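Local coordinates for enoyl-[acyl-carrier-protein] reductase [FMN] (Thermotoga maritima, PDB 5GVJ), which probably reduces the enoyl-acyl-carrier-protein double bond with NADH in fatty acid synthesis, using FMN as its flavin cofactor, at residues M22-T27 and S45-P50; S58-R61 and P67-V70. The protein carries 1 engineered substitution. All blocks are in the same frame, centred on the assembly; numbering follows the deposited sequence.

The contacts sit toward opposite ends of the barrel strands: interaction 1 at the C-terminal ends, interaction 2 where strand 68-73 begins. Interaction 1 joins the loops that follow strands 17-18 and 41-44, whereas interaction 2 sets helix 50-63 against strand 68-73; the second loop of interaction 1 leads into that helix, and Ser45 packs on Val70, so the two patches touch. Their chemistry follows their places. Interaction 1 lies at the surface beside the flavin site, where small residues and one indole meet with a water between the backbones. Interaction 2 is buried between helix and sheet and relies on leucine and phenylalanine, with an arginine at the rim whose charged end bonds outside the contact.

Interaction 1 (M22-T27 and S45-P50); sequences MAWAGT and SGAMKP
The methyl of Ala47 approaches the Trp24 indole obliquely, 3.1 Å from its plane and displaced toward the rim. Its CB lies 3.5 Å from Trp24 CE2, with NE1 and CZ2 equally near, so the methyl meets the NE1-CE2-CZ2 side of the indole. Trp24 reaches this place because its CG stands anti to its own carbonyl carbon (chi1 -60°), and helix 260-265 gives the ring further neighbours in Leu261, Arg262 and Val265. Beside it, Ala23 CB approaches Ala47 N at 3.9 Å and Gly46 CA at 4.0 Å. Glycine suits position 46, since a side chain there would point at the methyl of Ala23.

No direct hydrogen bond crosses the contact. A water instead accepts from Ala47 N at 3.1 Å and, weakly, from Trp24 N at 3.5 Å.

Farther out, each loop is shaped by its own backbone. Met48 N bonds to Ser45 O in a type I turn, and Gly26 N bonds to Met22 O at 2.7 Å. Ser45 OG also bonds to the backbone O of Asn71 in strand 68-73, tying this loop to the sheet. Thr27 and Lys49 occupy N-cap positions of the helices that follow. These loops leave neighbouring strands of the TIM barrel, and Ala23 belongs to the FMN site. The loops thus meet through alanine methyls and one indole, with a water linking two backbone N-H groups and no charged pair.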
ATOM      1  N   MET A  22     -17.398   8.093   7.837  1.00 28.51           N
ATOM      2  CA  MET A  22     -17.677   6.982   8.728  1.00 25.97           C
ATOM      3  C   MET A  22     -18.899   7.297   9.595  1.00 24.06           C
ATOM      4  O   MET A  22     -19.268   8.458   9.798  1.00 23.03           O
ATOM      5  CB  MET A  22     -16.445   6.712   9.594  1.00 26.25           C
ATOM      6  CG  MET A  22     -16.479   5.459  10.438  1.00 33.76           C
ATOM      7  SD  MET A  22     -14.874   5.236  11.241  1.00 39.66           S
ATOM      8  CE  MET A  22     -14.706   6.735  12.218  1.00 33.63           C
ATOM      9  N   ALA A  23     -19.545   6.244  10.099  1.00 23.69           N
ATOM     10  CA  ALA A  23     -20.627   6.445  11.052  1.00 25.02           C
ATOM     11  C   ALA A  23     -20.102   7.162  12.291  1.00 26.15           C
ATOM     12  O   ALA A  23     -18.976   6.922  12.737  1.00 23.91           O
ATOM     13  CB  ALA A  23     -21.262   5.112  11.441  1.00 25.62           C
ATOM     14  N   TRP A  24     -20.919   8.078  12.818  1.00 24.27           N
ATOM     15  CA  TRP A  24     -20.619   8.858  14.020  1.00 24.31           C
ATOM     16  C   TRP A  24     -19.580   9.941  13.759  1.00 22.78           C
ATOM     17  O   TRP A  24     -19.781  11.082  14.179  1.00 20.43           O
ATOM     18  CB  TRP A  24     -20.180   7.953  15.175  1.00 24.18           C
ATOM     19  CG  TRP A  24     -21.229   6.962  15.541  1.00 27.67           C
ATOM     20  CD1 TRP A  24     -21.196   5.614  15.330  1.00 28.60           C
ATOM     21  CD2 TRP A  24     -22.497   7.243  16.148  1.00 31.02           C
ATOM     22  NE1 TRP A  24     -22.357   5.038  15.787  1.00 30.15           N
ATOM     23  CE2 TRP A  24     -23.171   6.016  16.295  1.00 31.10           C
ATOM     24  CE3 TRP A  24     -23.116   8.413  16.602  1.00 30.69           C
ATOM     25  CZ2 TRP A  24     -24.441   5.924  16.869  1.00 29.59           C
ATOM     26  CZ3 TRP A  24     -24.377   8.320  17.171  1.00 36.85           C
ATOM     27  CH2 TRP A  24     -25.025   7.083  17.301  1.00 31.26           C
ATOM     28  N   ALA A  25     -18.485   9.626  13.053  1.00 22.72           N
ATOM     29  CA  ALA A  25     -17.468  10.643  12.782  1.00 19.75           C
ATOM     30  C   ALA A  25     -17.818  11.509  11.579  1.00 19.72           C
ATOM     31  O   ALA A  25     -17.381  12.664  11.504  1.00 18.20           O
ATOM     32  CB  ALA A  25     -16.101   9.985  12.549  1.00 18.86           C
ATOM     33  N   GLY A  26     -18.568  10.960  10.619  1.00 21.64           N
ATOM     34  CA  GLY A  26     -19.006  11.721   9.461  1.00 21.84           C
ATOM     35  C   GLY A  26     -20.204  12.603   9.761  1.00 17.95           C
ATOM     36  O   GLY A  26     -21.289  12.390   9.213  1.00 17.81           O
ATOM     37  N   THR A  27     -20.015  13.596  10.628  1.00 17.44           N
ATOM     38  CA  THR A  27     -21.078  14.503  11.033  1.00 16.66           C
ATOM     39  C   THR A  27     -21.279  15.605  10.001  1.00 16.88           C
ATOM     40  O   THR A  27     -20.361  15.940   9.251  1.00 17.00           O
ATOM     41  CB  THR A  27     -20.742  15.151  12.382  1.00 17.70           C
ATOM     42  OG1 THR A  27     -19.537  15.915  12.253  1.00 18.02           O
ATOM     43  CG2 THR A  27     -20.574  14.108  13.479  1.00 19.31           C
ATOM     44  N   SER A  45     -23.997   7.944   7.233  1.00 19.69           N
ATOM     45  CA  SER A  45     -25.333   7.585   7.686  1.00 19.53           C
ATOM     46  C   SER A  45     -25.383   6.202   8.320  1.00 21.63           C
ATOM     47  O   SER A  45     -26.477   5.712   8.619  1.00 24.72           O
ATOM     48  CB  SER A  45     -26.336   7.667   6.522  1.00 17.51           C
ATOM     49  OG  SER A  45     -26.220   6.567   5.632  1.00 19.72           O
ATOM     50  N   GLY A  46     -24.226   5.569   8.536  1.00 20.92           N
ATOM     51  CA  GLY A  46     -24.203   4.167   8.919  1.00 22.60           C
ATOM     52  C   GLY A  46     -25.050   3.849  10.134  1.00 28.86           C
ATOM     53  O   GLY A  46     -25.647   2.768  10.211  1.00 26.69           O
ATOM     54  N   ALA A  47     -25.124   4.781  11.089  1.00 25.04           N
ATOM     55  CA  ALA A  47     -25.894   4.610  12.316  1.00 26.18           C
ATOM     56  C   ALA A  47     -27.164   5.452  12.327  1.00 28.35           C
ATOM     57  O   ALA A  47     -27.730   5.702  13.395  1.00 30.78           O
ATOM     58  CB  ALA A  47     -25.036   4.955  13.534  1.00 27.94           C
ATOM     59  N   MET A  48     -27.624   5.901  11.166  1.00 27.51           N
ATOM     60  CA  MET A  48     -28.729   6.841  11.100  1.00 26.62           C
ATOM     61  C   MET A  48     -30.022   6.152  10.686  1.00 29.17           C
ATOM     62  O   MET A  48     -30.018   5.167   9.941  1.00 30.59           O
ATOM     63  CB  MET A  48     -28.418   7.980  10.125  1.00 28.28           C
ATOM     64  CG  MET A  48     -27.414   9.008  10.633  1.00 21.96           C
ATOM     65  SD  MET A  48     -27.271  10.345   9.430  1.00 25.10           S
ATOM     66  CE  MET A  48     -25.977  11.364  10.129  1.00 20.46           C
ATOM     67  N   LYS A  49     -31.134   6.676  11.206  1.00 31.47           N
ATOM     68  CA  LYS A  49     -32.468   6.426  10.689  1.00 31.17           C
ATOM     69  C   LYS A  49     -32.827   7.524   9.701  1.00 27.79           C
ATOM     70  O   LYS A  49     -32.225   8.603   9.725  1.00 26.15           O
ATOM     71  CB  LYS A  49     -33.478   6.375  11.837  1.00 36.45           C
ATOM     72  CG  LYS A  49     -33.306   5.161  12.747  1.00 38.03           C
ATOM     73  CD  LYS A  49     -34.256   5.193  13.937  1.00 43.59           C
ATOM     74  CE  LYS A  49     -33.522   4.908  15.242  1.00 52.19           C
ATOM     75  NZ  LYS A  49     -32.242   4.169  15.022  1.00 52.14           N
ATOM     76  N   PRO A  50     -33.783   7.274   8.793  1.00 30.88           N
ATOM     77  CA  PRO A  50     -34.105   8.290   7.778  1.00 27.63           C
ATOM     78  C   PRO A  50     -34.299   9.687   8.341  1.00 31.50           C
ATOM     79  O   PRO A  50     -33.789  10.650   7.754  1.00 29.19           O
ATOM     80  CB  PRO A  50     -35.390   7.741   7.144  1.00 28.84           C
ATOM     81  CG  PRO A  50     -35.246   6.276   7.259  1.00 24.96           C
ATOM     82  CD  PRO A  50     -34.560   6.039   8.585  1.00 33.05           C
TER
HETATM   83  O   HOH W   1     -24.042   7.640  11.344  1.00 27.70           O

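Interaction 2 (S58-R61 and P67-V70); sequences SELR and PFGV
Leu60 lays its CD2 methyl over one face of the Phe68 ring, a CH-pi contact 3.9 Å from the ring centroid and 25° off the normal. The pair joins helix 50-63 to strand 68-73 within a beta-alpha-beta unit of the TIM barrel, and both residues are buried, as suits apolar groups between helix and sheet. With CG anti to the backbone N (chi1 -180°), Leu60 reaches toward the strand, where CD1 also meets Phe68 CB at 3.9 Å. Leu60 also packs on Ala31 and Ala32 of helix 28-36.

Arg61, one residue on, meets the same ring at its edge. The guanidinium plane stands 84° from that of the ring, so Phe68 CZ points at one guanidinium face, 3.5 Å above it. A long, flexible side chain suits this rim position: its aliphatic part leaves the helix while NH1 bonds to the backbone carbonyl of Glu89 and NH2, weakly, to that of Lys90. An alanine in place of Phe68 is likely to open a gap next to Leu60 CD2 and leave the guanidinium without the ring edge it rests on. The nearest approach of Arg61 to the ring is NE to Phe68 CE1, 3.7 Å.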
ATOM      1  N   SER A  58     -30.074  18.768   6.211  1.00 20.22           N
ATOM      2  CA  SER A  58     -30.526  20.142   6.401  1.00 23.00           C
ATOM      3  C   SER A  58     -29.471  20.988   7.101  1.00 18.54           C
ATOM      4  O   SER A  58     -29.203  22.125   6.688  1.00 15.81           O
ATOM      5  CB  SER A  58     -31.833  20.161   7.194  1.00 22.52           C
ATOM      6  OG  SER A  58     -32.318  21.488   7.272  1.00 34.05           O
ATOM      7  N   GLU A  59     -28.849  20.458   8.150  1.00 20.14           N
ATOM      8  CA  GLU A  59     -27.891  21.307   8.853  1.00 21.75           C
ATOM      9  C   GLU A  59     -26.614  21.503   8.057  1.00 19.47           C
ATOM     10  O   GLU A  59     -25.985  22.558   8.171  1.00 19.84           O
ATOM     11  CB  GLU A  59     -27.590  20.772  10.250  1.00 28.50           C
ATOM     12  CG  GLU A  59     -27.309  19.314  10.390  1.00 29.83           C
ATOM     13  CD  GLU A  59     -27.399  18.886  11.848  1.00 35.34           C
ATOM     14  OE1 GLU A  59     -28.503  18.994  12.432  1.00 42.97           O
ATOM     15  OE2 GLU A  59     -26.365  18.482  12.418  1.00 41.19           O
ATOM     16  N   LEU A  60     -26.216  20.527   7.224  1.00 18.86           N
ATOM     17  CA  LEU A  60     -25.080  20.779   6.341  1.00 17.94           C
ATOM     18  C   LEU A  60     -25.382  21.919   5.377  1.00 18.17           C
ATOM     19  O   LEU A  60     -24.545  22.809   5.173  1.00 16.00           O
ATOM     20  CB  LEU A  60     -24.689  19.506   5.569  1.00 14.89           C
ATOM     21  CG  LEU A  60     -23.498  19.655   4.613  1.00 16.07           C
ATOM     22  CD1 LEU A  60     -22.702  18.361   4.527  1.00 17.85           C
ATOM     23  CD2 LEU A  60     -23.939  20.068   3.212  1.00 16.05           C
ATOM     24  N   ARG A  61     -26.576  21.907   4.766  1.00 15.81           N
ATOM     25  CA  ARG A  61     -26.926  22.942   3.795  1.00 16.79           C
ATOM     26  C   ARG A  61     -27.132  24.316   4.432  1.00 20.23           C
ATOM     27  O   ARG A  61     -27.060  25.330   3.725  1.00 17.81           O
ATOM     28  CB  ARG A  61     -28.181  22.526   3.026  1.00 20.05           C
ATOM     29  CG  ARG A  61     -27.890  21.508   1.920  1.00 18.18           C
ATOM     30  CD  ARG A  61     -29.163  21.042   1.233  1.00 20.67           C
ATOM     31  NE  ARG A  61     -28.857  20.304   0.018  1.00 19.87           N
ATOM     32  CZ  ARG A  61     -29.599  19.306  -0.452  1.00 21.64           C
ATOM     33  NH1 ARG A  61     -30.680  18.914   0.206  1.00 17.10           N
ATOM     34  NH2 ARG A  61     -29.238  18.683  -1.569  1.00 20.30           N
ATOM     35  N   PRO A  67     -21.105  21.052  -3.117  1.00 15.32           N
ATOM     36  CA  PRO A  67     -21.466  19.630  -3.156  1.00 15.03           C
ATOM     37  C   PRO A  67     -21.009  18.883  -1.914  1.00 14.39           C
ATOM     38  O   PRO A  67     -20.056  19.260  -1.225  1.00 16.77           O
ATOM     39  CB  PRO A  67     -20.751  19.109  -4.410  1.00 15.04           C
ATOM     40  CG  PRO A  67     -20.626  20.299  -5.294  1.00 18.14           C
ATOM     41  CD  PRO A  67     -20.428  21.483  -4.353  1.00 15.62           C
ATOM     42  N   PHE A  68     -21.701  17.782  -1.652  1.00 14.90           N
ATOM     43  CA  PHE A  68     -21.426  16.936  -0.505  1.00 14.90           C
ATOM     44  C   PHE A  68     -21.950  15.550  -0.833  1.00 16.76           C
ATOM     45  O   PHE A  68     -22.753  15.377  -1.753  1.00 16.15           O
ATOM     46  CB  PHE A  68     -22.093  17.479   0.765  1.00 14.56           C
ATOM     47  CG  PHE A  68     -23.598  17.463   0.695  1.00 17.99           C
ATOM     48  CD1 PHE A  68     -24.282  18.486   0.060  1.00 17.21           C
ATOM     49  CD2 PHE A  68     -24.325  16.401   1.230  1.00 16.24           C
ATOM     50  CE1 PHE A  68     -25.662  18.463  -0.022  1.00 17.66           C
ATOM     51  CE2 PHE A  68     -25.708  16.377   1.148  1.00 16.08           C
ATOM     52  CZ  PHE A  68     -26.372  17.405   0.523  1.00 18.25           C
ATOM     53  N   GLY A  69     -21.492  14.563  -0.070  1.00 15.67           N
ATOM     54  CA  GLY A  69     -21.948  13.202  -0.232  1.00 16.28           C
ATOM     55  C   GLY A  69     -22.603  12.668   1.029  1.00 16.13           C
ATOM     56  O   GLY A  69     -22.502  13.245   2.122  1.00 15.54           O
ATOM     57  N   VAL A  70     -23.312  11.557   0.846  1.00 17.77           N
ATOM     58  CA  VAL A  70     -23.828  10.735   1.932  1.00 18.00           C
ATOM     59  C   VAL A  70     -23.323   9.317   1.707  1.00 17.56           C
ATOM     60  O   VAL A  70     -23.496   8.760   0.615  1.00 15.67           O
ATOM     61  CB  VAL A  70     -25.365  10.741   1.998  1.00 16.81           C
ATOM     62  CG1 VAL A  70     -25.839   9.684   2.986  1.00 16.38           C
ATOM     63  CG2 VAL A  70     -25.891  12.126   2.401  1.00 17.04           C
TER